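PDB 3LL7: putative methyltransferase from Porphyromonas gingivalis, which is probably a methyltransferase, presumably using S-adenosylmethionine, although neither its substrate nor its reaction is established. Local coordinates for residues T299-K303 / A304-K308; A232-G235 / E236-L240; R89-R92 / E93-V97; I192-A195 / T196-P200. One frame throughout, in Å; residues are numbered along the deposited sequence.

Contact 1. Residues T299-K303 / A304-K308; sequences TALLK and AGAFK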
loop_
_atom_site.group_PDB
_atom_site.type_symbol
_atom_site.label_atom_id
_atom_site.label_comp_id
_atom_site.label_asym_id
_atom_site.label_seq_id
_atom_site.Cartn_x
_atom_site.Cartn_y
_atom_site.Cartn_z
ATOM N N THR A 299 -9.874 -5.310 -1.197
ATOM C CA THR A 299 -9.313 -4.669 -2.386
ATOM C C THR A 299 -8.076 -5.356 -2.948
ATOM O O THR A 299 -7.827 -5.288 -4.161
ATOM C CB THR A 299 -8.996 -3.170 -2.135
ATOM O OG1 THR A 299 -8.076 -3.013 -1.053
ATOM C CG2 THR A 299 -10.322 -2.409 -1.821
ATOM N N ALA A 300 -7.307 -6.003 -2.084
ATOM C CA ALA A 300 -6.087 -6.683 -2.546
ATOM C C ALA A 300 -6.469 -7.921 -3.358
ATOM O O ALA A 300 -5.827 -8.216 -4.388
ATOM C CB ALA A 300 -5.172 -7.054 -1.364
ATOM N N LEU A 301 -7.494 -8.645 -2.915
ATOM C CA LEU A 301 -7.986 -9.784 -3.707
ATOM C C LEU A 301 -8.462 -9.359 -5.095
ATOM O O LEU A 301 -8.159 -9.996 -6.083
ATOM C CB LEU A 301 -9.112 -10.526 -3.015
ATOM C CG LEU A 301 -8.559 -11.582 -2.059
ATOM C CD1 LEU A 301 -9.655 -12.055 -1.190
ATOM C CD2 LEU A 301 -7.930 -12.788 -2.833
ATOM N N LEU A 302 -9.240 -8.273 -5.126
ATOM C CA LEU A 302 -9.730 -7.713 -6.379
ATOM C C LEU A 302 -8.598 -7.311 -7.326
ATOM O O LEU A 302 -8.626 -7.649 -8.505
ATOM C CB LEU A 302 -10.648 -6.508 -6.089
ATOM C CG LEU A 302 -11.998 -6.843 -5.440
ATOM C CD1 LEU A 302 -12.713 -5.535 -5.006
ATOM C CD2 LEU A 302 -12.868 -7.666 -6.360
ATOM N N LYS A 303 -7.609 -6.591 -6.805
ATOM C CA LYS A 303 -6.485 -6.151 -7.622
ATOM C C LYS A 303 -5.660 -7.350 -8.127
ATOM O O LYS A 303 -5.172 -7.322 -9.255
ATOM C CB LYS A 303 -5.588 -5.208 -6.811
ATOM C CG LYS A 303 -4.271 -4.839 -7.522
ATOM C CD LYS A 303 -4.483 -3.989 -8.791
ATOM C CE LYS A 303 -3.172 -3.747 -9.506
ATOM N NZ LYS A 303 -3.346 -2.882 -10.725
ATOM N N ALA A 304 -5.482 -8.372 -7.274
ATOM C CA ALA A 304 -4.686 -9.575 -7.634
ATOM C C ALA A 304 -5.383 -10.406 -8.703
ATOM O O ALA A 304 -4.741 -11.142 -9.427
ATOM C CB ALA A 304 -4.435 -10.450 -6.374
ATOM N N GLY A 305 -6.707 -10.288 -8.751
ATOM C CA GLY A 305 -7.545 -10.973 -9.729
ATOM C C GLY A 305 -7.920 -12.405 -9.395
ATOM O O GLY A 305 -8.187 -13.192 -10.320
ATOM N N ALA A 306 -7.980 -12.741 -8.108
ATOM C CA ALA A 306 -8.337 -14.095 -7.662
ATOM C C ALA A 306 -9.871 -14.296 -7.649
ATOM O O ALA A 306 -10.414 -14.849 -6.693
ATOM C CB ALA A 306 -7.773 -14.355 -6.229
ATOM N N PHE A 307 -10.543 -13.879 -8.717
ATOM C CA PHE A 307 -12.022 -13.838 -8.749
ATOM C C PHE A 307 -12.648 -15.231 -8.584
ATOM O O PHE A 307 -13.558 -15.442 -7.738
ATOM C CB PHE A 307 -12.476 -13.212 -10.076
ATOM C CG PHE A 307 -11.892 -11.819 -10.355
ATOM C CD1 PHE A 307 -12.044 -10.765 -9.437
ATOM C CD2 PHE A 307 -11.227 -11.567 -11.549
ATOM C CE1 PHE A 307 -11.512 -9.475 -9.698
ATOM C CE2 PHE A 307 -10.677 -10.278 -11.832
ATOM C CZ PHE A 307 -10.827 -9.238 -10.895
ATOM N N LYS A 308 -12.168 -16.176 -9.387
ATOM C CA LYS A 308 -12.646 -17.550 -9.347
ATOM C C LYS A 308 -11.991 -18.343 -8.233
ATOM O O LYS A 308 -12.650 -19.162 -7.566
ATOM C CB LYS A 308 -12.404 -18.216 -10.702
ATOM C CG LYS A 308 -13.169 -17.538 -11.820
ATOM C CD LYS A 308 -12.385 -17.681 -13.142
ATOM C CE LYS A 308 -12.279 -19.083 -13.602
ATOM N NZ LYS A 308 -11.306 -19.230 -14.779
#

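Contact 2. Residues A232-G235 / E236-L240; sequences AAHG and EVKEL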
loop_
_atom_site.group_PDB
_atom_site.type_symbol
_atom_site.label_atom_id
_atom_site.label_comp_id
_atom_site.label_asym_id
_atom_site.label_seq_id
_atom_site.Cartn_x
_atom_site.Cartn_y
_atom_site.Cartn_z
ATOM N N ALA A 232 -2.667 -4.434 0.709
ATOM C CA ALA A 232 -3.627 -3.410 1.105
ATOM C C ALA A 232 -3.464 -3.056 2.596
ATOM O O ALA A 232 -3.067 -3.913 3.401
ATOM C CB ALA A 232 -5.043 -3.866 0.824
ATOM N N ALA A 233 -3.740 -1.791 2.911
ATOM C CA ALA A 233 -3.790 -1.232 4.284
ATOM C C ALA A 233 -4.810 -0.097 4.280
ATOM O O ALA A 233 -4.969 0.602 3.272
ATOM C CB ALA A 233 -2.421 -0.716 4.709
ATOM N N HIS A 234 -5.505 0.104 5.399
ATOM C CA HIS A 234 -6.490 1.203 5.515
ATOM C C HIS A 234 -7.624 1.096 4.481
ATOM O O HIS A 234 -8.171 2.107 4.035
ATOM C CB HIS A 234 -5.799 2.573 5.421
ATOM C CG HIS A 234 -4.633 2.724 6.351
ATOM N ND1 HIS A 234 -4.783 2.900 7.711
ATOM C CD2 HIS A 234 -3.299 2.710 6.119
ATOM C CE1 HIS A 234 -3.592 2.991 8.278
ATOM N NE2 HIS A 234 -2.674 2.870 7.334
ATOM N N GLY A 235 -7.953 -0.134 4.096
ATOM C CA GLY A 235 -9.008 -0.381 3.127
ATOM C C GLY A 235 -8.658 -0.264 1.649
ATOM O O GLY A 235 -9.557 -0.345 0.814
ATOM N N GLU A 236 -7.380 -0.061 1.303
ATOM C CA GLU A 236 -7.034 0.172 -0.097
ATOM C C GLU A 236 -5.678 -0.399 -0.432
ATOM O O GLU A 236 -4.809 -0.484 0.446
ATOM C CB GLU A 236 -7.092 1.667 -0.477
ATOM C CG GLU A 236 -6.003 2.535 0.101
ATOM C CD GLU A 236 -5.992 3.991 -0.441
ATOM O OE1 GLU A 236 -6.975 4.452 -1.056
ATOM O OE2 GLU A 236 -4.977 4.679 -0.231
ATOM N N VAL A 237 -5.485 -0.721 -1.708
ATOM C CA VAL A 237 -4.205 -1.279 -2.149
ATOM C C VAL A 237 -3.178 -0.150 -2.083
ATOM O O VAL A 237 -3.422 0.947 -2.628
ATOM C CB VAL A 237 -4.273 -1.887 -3.560
ATOM C CG1 VAL A 237 -2.909 -2.412 -3.963
ATOM C CG2 VAL A 237 -5.328 -3.051 -3.629
ATOM N N LYS A 238 -2.069 -0.409 -1.395
ATOM C CA LYS A 238 -1.019 0.595 -1.180
ATOM C C LYS A 238 0.182 0.361 -2.073
ATOM O O LYS A 238 0.842 1.328 -2.509
ATOM C CB LYS A 238 -0.550 0.570 0.287
ATOM C CG LYS A 238 -1.556 1.100 1.308
ATOM C CD LYS A 238 -1.990 2.518 0.986
ATOM C CE LYS A 238 -2.852 3.085 2.093
ATOM N NZ LYS A 238 -3.293 4.463 1.736
ATOM N N GLU A 239 0.498 -0.903 -2.358
ATOM C CA GLU A 239 1.672 -1.193 -3.162
ATOM C C GLU A 239 1.652 -2.627 -3.696
ATOM O O GLU A 239 0.965 -3.489 -3.172
ATOM C CB GLU A 239 2.958 -0.973 -2.339
ATOM C CG GLU A 239 3.096 -1.882 -1.145
ATOM C CD GLU A 239 4.083 -1.346 -0.088
ATOM O OE1 GLU A 239 4.025 -0.137 0.241
ATOM O OE2 GLU A 239 4.886 -2.150 0.432
ATOM N N LEU A 240 2.428 -2.864 -4.739
ATOM C CA LEU A 240 2.759 -4.217 -5.131
ATOM C C LEU A 240 4.233 -4.408 -4.772
ATOM O O LEU A 240 5.030 -3.462 -4.838
ATOM C CB LEU A 240 2.591 -4.412 -6.629
ATOM C CG LEU A 240 1.318 -3.991 -7.333
ATOM C CD1 LEU A 240 1.292 -4.755 -8.634
ATOM C CD2 LEU A 240 0.041 -4.254 -6.534
#

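Contact 3. Residues R89-R92 / E93-V97; sequences RFIR and EGTKV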
loop_
_atom_site.group_PDB
_atom_site.type_symbol
_atom_site.label_atom_id
_atom_site.label_comp_id
_atom_site.label_asym_id
_atom_site.label_seq_id
_atom_site.Cartn_x
_atom_site.Cartn_y
_atom_site.Cartn_z
ATOM N N ARG A 89 9.384 -8.478 6.670
ATOM C CA ARG A 89 9.240 -9.933 6.550
ATOM C C ARG A 89 10.065 -10.554 5.415
ATOM O O ARG A 89 10.304 -11.762 5.429
ATOM C CB ARG A 89 7.767 -10.349 6.414
ATOM C CG ARG A 89 7.109 -9.973 5.085
ATOM C CD ARG A 89 7.205 -11.053 4.019
ATOM N NE ARG A 89 6.200 -12.104 4.189
ATOM C CZ ARG A 89 6.182 -13.211 3.469
ATOM N NH1 ARG A 89 7.105 -13.388 2.537
ATOM N NH2 ARG A 89 5.250 -14.129 3.666
ATOM N N PHE A 90 10.479 -9.745 4.437
ATOM C CA PHE A 90 11.335 -10.237 3.328
ATOM C C PHE A 90 12.823 -10.322 3.719
ATOM O O PHE A 90 13.616 -10.950 3.021
ATOM C CB PHE A 90 11.218 -9.361 2.077
ATOM C CG PHE A 90 9.879 -9.437 1.396
ATOM C CD1 PHE A 90 9.660 -10.348 0.361
ATOM C CD2 PHE A 90 8.834 -8.615 1.804
ATOM C CE1 PHE A 90 8.427 -10.428 -0.273
ATOM C CE2 PHE A 90 7.591 -8.691 1.179
ATOM C CZ PHE A 90 7.382 -9.603 0.146
ATOM N N ILE A 91 13.178 -9.736 4.852
ATOM C CA ILE A 91 14.588 -9.532 5.182
ATOM C C ILE A 91 15.037 -10.395 6.360
ATOM O O ILE A 91 14.597 -10.171 7.485
ATOM C CB ILE A 91 14.868 -8.027 5.497
ATOM C CG1 ILE A 91 14.251 -7.100 4.433
ATOM C CG2 ILE A 91 16.400 -7.758 5.695
ATOM C CD1 ILE A 91 14.762 -7.292 2.997
ATOM N N ARG A 92 15.918 -11.362 6.112
ATOM C CA ARG A 92 16.491 -12.177 7.198
ATOM C C ARG A 92 17.264 -11.342 8.220
ATOM O O ARG A 92 17.961 -10.389 7.857
ATOM C CB ARG A 92 17.401 -13.268 6.636
ATOM C CG ARG A 92 16.673 -14.450 6.032
ATOM C CD ARG A 92 17.661 -15.612 5.745
ATOM N NE ARG A 92 17.698 -16.676 6.764
ATOM C CZ ARG A 92 18.679 -16.852 7.651
ATOM N NH1 ARG A 92 19.726 -16.027 7.678
ATOM N NH2 ARG A 92 18.612 -17.849 8.522
ATOM N N GLU A 93 17.125 -11.695 9.498
ATOM C CA GLU A 93 17.793 -10.978 10.584
ATOM C C GLU A 93 19.317 -11.026 10.413
ATOM O O GLU A 93 19.875 -12.087 10.153
ATOM C CB GLU A 93 17.372 -11.572 11.938
ATOM C CG GLU A 93 18.060 -10.981 13.168
ATOM C CD GLU A 93 17.562 -9.580 13.519
ATOM O OE1 GLU A 93 16.330 -9.352 13.485
ATOM O OE2 GLU A 93 18.404 -8.711 13.833
ATOM N N GLY A 94 19.971 -9.870 10.538
ATOM C CA GLY A 94 21.441 -9.769 10.486
ATOM C C GLY A 94 22.096 -9.726 9.108
ATOM O O GLY A 94 23.305 -9.926 8.991
ATOM N N THR A 95 21.310 -9.447 8.070
ATOM C CA THR A 95 21.790 -9.418 6.680
ATOM C C THR A 95 22.259 -8.000 6.256
ATOM O O THR A 95 22.299 -7.081 7.082
ATOM C CB THR A 95 20.686 -9.877 5.722
ATOM O OG1 THR A 95 19.472 -9.189 6.052
ATOM C CG2 THR A 95 20.468 -11.409 5.811
ATOM N N LYS A 96 22.613 -7.860 4.973
ATOM C CA LYS A 96 23.048 -6.606 4.359
ATOM C C LYS A 96 22.007 -6.147 3.342
ATOM O O LYS A 96 21.494 -6.961 2.569
ATOM C CB LYS A 96 24.375 -6.798 3.603
ATOM C CG LYS A 96 25.602 -7.143 4.451
ATOM C CD LYS A 96 26.802 -7.518 3.570
ATOM C CE LYS A 96 26.695 -8.940 3.019
ATOM N NZ LYS A 96 28.002 -9.475 2.494
ATOM N N VAL A 97 21.700 -4.848 3.331
ATOM C CA VAL A 97 20.751 -4.277 2.365
ATOM C C VAL A 97 21.266 -3.000 1.679
ATOM O O VAL A 97 22.015 -2.234 2.254
ATOM C CB VAL A 97 19.351 -3.986 3.016
ATOM C CG1 VAL A 97 18.669 -5.298 3.459
ATOM C CG2 VAL A 97 19.492 -3.022 4.182
#

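Contact 4. Residues I192-A195 / T196-P200; sequences IPLA and TELLP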
loop_
_atom_site.group_PDB
_atom_site.type_symbol
_atom_site.label_atom_id
_atom_site.label_comp_id
_atom_site.label_asym_id
_atom_site.label_seq_id
_atom_site.Cartn_x
_atom_site.Cartn_y
_atom_site.Cartn_z
ATOM N N ILE A 192 14.530 -3.433 -15.674
ATOM C CA ILE A 192 15.079 -4.515 -16.477
ATOM C C ILE A 192 16.612 -4.440 -16.588
ATOM O O ILE A 192 17.285 -5.408 -16.232
ATOM C CB ILE A 192 14.314 -4.680 -17.817
ATOM C CG1 ILE A 192 12.878 -5.139 -17.501
ATOM C CG2 ILE A 192 15.007 -5.692 -18.711
ATOM C CD1 ILE A 192 11.818 -4.774 -18.544
ATOM N N PRO A 193 17.177 -3.288 -17.022
ATOM C CA PRO A 193 18.639 -3.214 -16.998
ATOM C C PRO A 193 19.214 -3.294 -15.577
ATOM O O PRO A 193 20.299 -3.853 -15.383
ATOM C CB PRO A 193 18.936 -1.844 -17.627
ATOM C CG PRO A 193 17.702 -1.513 -18.422
ATOM C CD PRO A 193 16.591 -2.062 -17.591
ATOM N N LEU A 194 18.482 -2.758 -14.596
ATOM C CA LEU A 194 18.920 -2.782 -13.203
ATOM C C LEU A 194 19.120 -4.218 -12.721
ATOM O O LEU A 194 20.145 -4.541 -12.117
ATOM C CB LEU A 194 17.890 -2.064 -12.321
ATOM C CG LEU A 194 18.141 -1.787 -10.832
ATOM C CD1 LEU A 194 17.108 -0.780 -10.346
ATOM C CD2 LEU A 194 18.083 -3.041 -9.956
ATOM N N ALA A 195 18.124 -5.066 -12.989
ATOM C CA ALA A 195 18.155 -6.473 -12.596
ATOM C C ALA A 195 19.250 -7.248 -13.333
ATOM O O ALA A 195 19.973 -8.036 -12.720
ATOM C CB ALA A 195 16.766 -7.127 -12.803
ATOM N N THR A 196 19.396 -7.000 -14.632
ATOM C CA THR A 196 20.469 -7.633 -15.407
ATOM C C THR A 196 21.828 -7.381 -14.746
ATOM O O THR A 196 22.648 -8.292 -14.610
ATOM C CB THR A 196 20.521 -7.128 -16.873
ATOM O OG1 THR A 196 19.194 -7.041 -17.405
ATOM C CG2 THR A 196 21.342 -8.073 -17.739
ATOM N N GLU A 197 22.048 -6.143 -14.322
ATOM C CA GLU A 197 23.335 -5.756 -13.789
ATOM C C GLU A 197 23.544 -6.168 -12.326
ATOM O O GLU A 197 24.669 -6.508 -11.934
ATOM C CB GLU A 197 23.546 -4.252 -13.952
ATOM C CG GLU A 197 24.994 -3.847 -13.738
ATOM C CD GLU A 197 25.330 -2.475 -14.277
ATOM O OE1 GLU A 197 24.406 -1.683 -14.572
ATOM O OE2 GLU A 197 26.536 -2.185 -14.381
ATOM N N LEU A 198 22.479 -6.128 -11.524
ATOM C CA LEU A 198 22.616 -6.303 -10.076
ATOM C C LEU A 198 22.197 -7.653 -9.479
ATOM O O LEU A 198 22.684 -8.023 -8.412
ATOM C CB LEU A 198 21.970 -5.128 -9.318
ATOM C CG LEU A 198 22.760 -3.818 -9.467
ATOM C CD1 LEU A 198 22.013 -2.611 -8.871
ATOM C CD2 LEU A 198 24.156 -3.945 -8.851
ATOM N N LEU A 199 21.332 -8.402 -10.157
ATOM C CA LEU A 199 20.973 -9.743 -9.661
ATOM C C LEU A 199 22.175 -10.651 -9.342
ATOM O O LEU A 199 22.120 -11.397 -8.353
ATOM C CB LEU A 199 19.983 -10.455 -10.588
ATOM C CG LEU A 199 18.537 -9.984 -10.457
ATOM C CD1 LEU A 199 17.654 -10.651 -11.509
ATOM C CD2 LEU A 199 18.032 -10.265 -9.042
ATOM N N PRO A 200 23.268 -10.574 -10.153
ATOM C CA PRO A 200 24.461 -11.346 -9.819
ATOM C C PRO A 200 25.195 -10.931 -8.536
ATOM O O PRO A 200 26.133 -11.628 -8.129
ATOM C CB PRO A 200 25.379 -11.103 -11.027
ATOM C CG PRO A 200 24.449 -10.762 -12.134
ATOM C CD PRO A 200 23.402 -9.950 -11.489
#

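Contact 1. Residues T299-K303 / A304-K308
Where helix 299-304 stops, Leu301 and Ala306 meet across the end of the last turn, CD2 of Leu301 lying 3.7 Å from CB of Ala306. This is the tight half of the contact. Its backbone is drawn together by Ala304 N, which gives a bond of 2.9 Å to Ala300 O, and by Gly305 N, which reaches Leu301 O at 3.1 Å. Leu301 O also receives a weak bond from Ala306 N (3.4 Å), and Gly305 N has a second, weak bond to Leu302 O. Leu301 and Ala306 lie against Phe272, and Ala304 and Ala306 against Phe274, of strand 272-274.

The other half is looser. CD2 of Leu302 stands 4.0 Å from CE1 of Phe307, the two partly exposed side chains crossing at about a right angle, while Phe307 stacks on His324 and has a formate nearby. Lys303 turns away, its NZ bonded to the carbonyls of Pro211 and Ile213. Gly305, with phi 83°, takes the chain out of the helix. The positive phi, the crossed bonds and the apolar Leu301-Ala306 pair together are consistent with a Schellman motif at the C-terminal end of the helix, though both of its defining bonds are weak.

Contact 2. Residues A232-G235 / E236-L240
Ala233 and Glu236 face each other in two backbone hydrogen bonds. Ala233 N gives one to Glu236 O (3.0 Å), and Glu236 N returns one to Ala233 O (3.2 Å). Next to this hydrogen-bonded pair comes the non-hydrogen-bonded pair Ala232 and Val237. Their side chains diverge, and CA of Ala232 makes a CA-H...O contact of 3.2 Å with Glu236 O.

These bonds close a beta hairpin with a two-residue loop, a type I' turn, with His234 and Gly235 at its corners, both in the left-handed region of backbone angles. The strands it joins, 225-233 and 236-244, probably correspond to the last two strands of the class I methyltransferase sheet, which here runs on into strand 258-263; the second of them is inserted antiparallel beside strand 204-209. Further along, Lys238 and Glu239 both lie opposite Val231, a classic beta bulge.

A salt bridge within the second strand joins Lys238 NZ to OE2 of Glu236 at 2.6 Å, on the anti side of the carboxylate. Glu239, by contrast, takes its charge partner from Lys87.

Apolar contacts come from the lysine's stem. The chain bends at chi2 (-56°), which folds it back beside the first strand: CG lies 4.0 Å from CB of Ala233, and CE comes to the edge of the imidazole, near the ring plane, 4.1 Å from CD2 of His234. Ala233 and His234 also rest on Val82 of helix 81-86.

Contact 3. Residues R89-R92 / E93-V97
Arg92 and Thr95 meet across a type II beta turn, with Glu93 and Gly94 at its corners, that delivers the chain into strand 96-99. In a class I methyltransferase fold this is the first, central strand of the sheet, and as in relatives it runs toward a glycine-rich loop.

Thr95 supplies the main link. Its OG1 donates to Arg92 O over 2.6 Å, lying in the carbonyl plane, whereas the backbone bond expected of such a turn, Thr95 N to Arg92 O, is weak at 3.5 Å. The hydroxyl therefore does much of the work of closing the turn. With chi1 at 48°, OG1 sits between the backbone N and the carbonyl carbon of Thr95, and CG2 is left beside the backbone N, where it packs 3.7 Å from CB of Arg92.

The arginine's contact within the turn is made by that CB, the root of its exposed side chain. Glu93 occupies the first corner; its CB lies 3.7 Å from the carbonyl carbon C of Arg92, and the side chain also rests against Lys114. Gly94 follows with a phi of 82°, the positive value a type II turn needs at this corner.

Ile91, which is buried, meets the turn and the strand through CG2. That methyl, anti to the backbone N, lies 3.4 Å from OG1 of Thr95 and 4.0 Å from CG1 of Val97.

Contact 4. Residues I192-A195 / T196-P200
Thr196 reaches back one helical turn to Ile192 and holds the same carbonyl twice. Its backbone N gives a nearly straight bond to Ile192 O (3.1 Å, 168° at the hydrogen). Its hydroxyl OG1 donates to that oxygen as well, at 2.8 Å, but from 35° above the carbonyl plane. The torsion explains the second grip: OG1 stands anti to the carbonyl carbon (chi1 -43°), beside its own backbone N, which brings it within reach of the carbonyl one turn back.

The next three carbonyls are each served in the i to i+4 pattern. Glu197 N bonds to Pro193 O at 3.1 Å, Leu198 N to Leu194 O at 2.9 Å, and Leu199 N to Ala195 O at 2.9 Å; Glu197 N adds a weak bond to Leu194 O. The carboxylate of Glu197 is occupied too, its OE2 forming a salt bridge with Lys160 of helix 156-162.

The apolar pairs follow the same spacing. CD2 of Leu194 lies 4.1 Å from CD1 of Leu198, and CB of Ala195 lies 3.9 Å from CD1 of Leu199. This face settles on the sheet, where Leu194, Ala195 and Leu199 all touch Ile205, and helix 191-198 makes the beta-alpha-beta crossover between strands 166-173 and 204-209. Ile192, Pro193 and Thr196 are exposed.

Pro200 has no N-H, which means that Thr196 O cannot receive the i to i+4 bond from it. If that oxygen is to be satisfied, the chemistry implies that some other partner must serve it.

How the contacts relate
Along the chain the order is contact 3, contact 4, contact 2, contact 1. The first three belong to the Rossmann-like sheet: contact 3 leads into its strand 96-99, contact 4 lies in a crossover helix packed on it, and contact 2 closes the hairpin of strands 225-233 and 236-244. Contacts 3 and 4 have centres 20 Å apart, and contacts 2 and 3 have centres 23 Å apart, without touching. Contact 1 belongs to the ferredoxin-like region, yet it touches contact 2, with CG2 of Thr299 lying 3.4 Å from Gly235 O and its OG1 3.7 Å from CB of Ala232. There the presumed catalytic sheet meets the following domain.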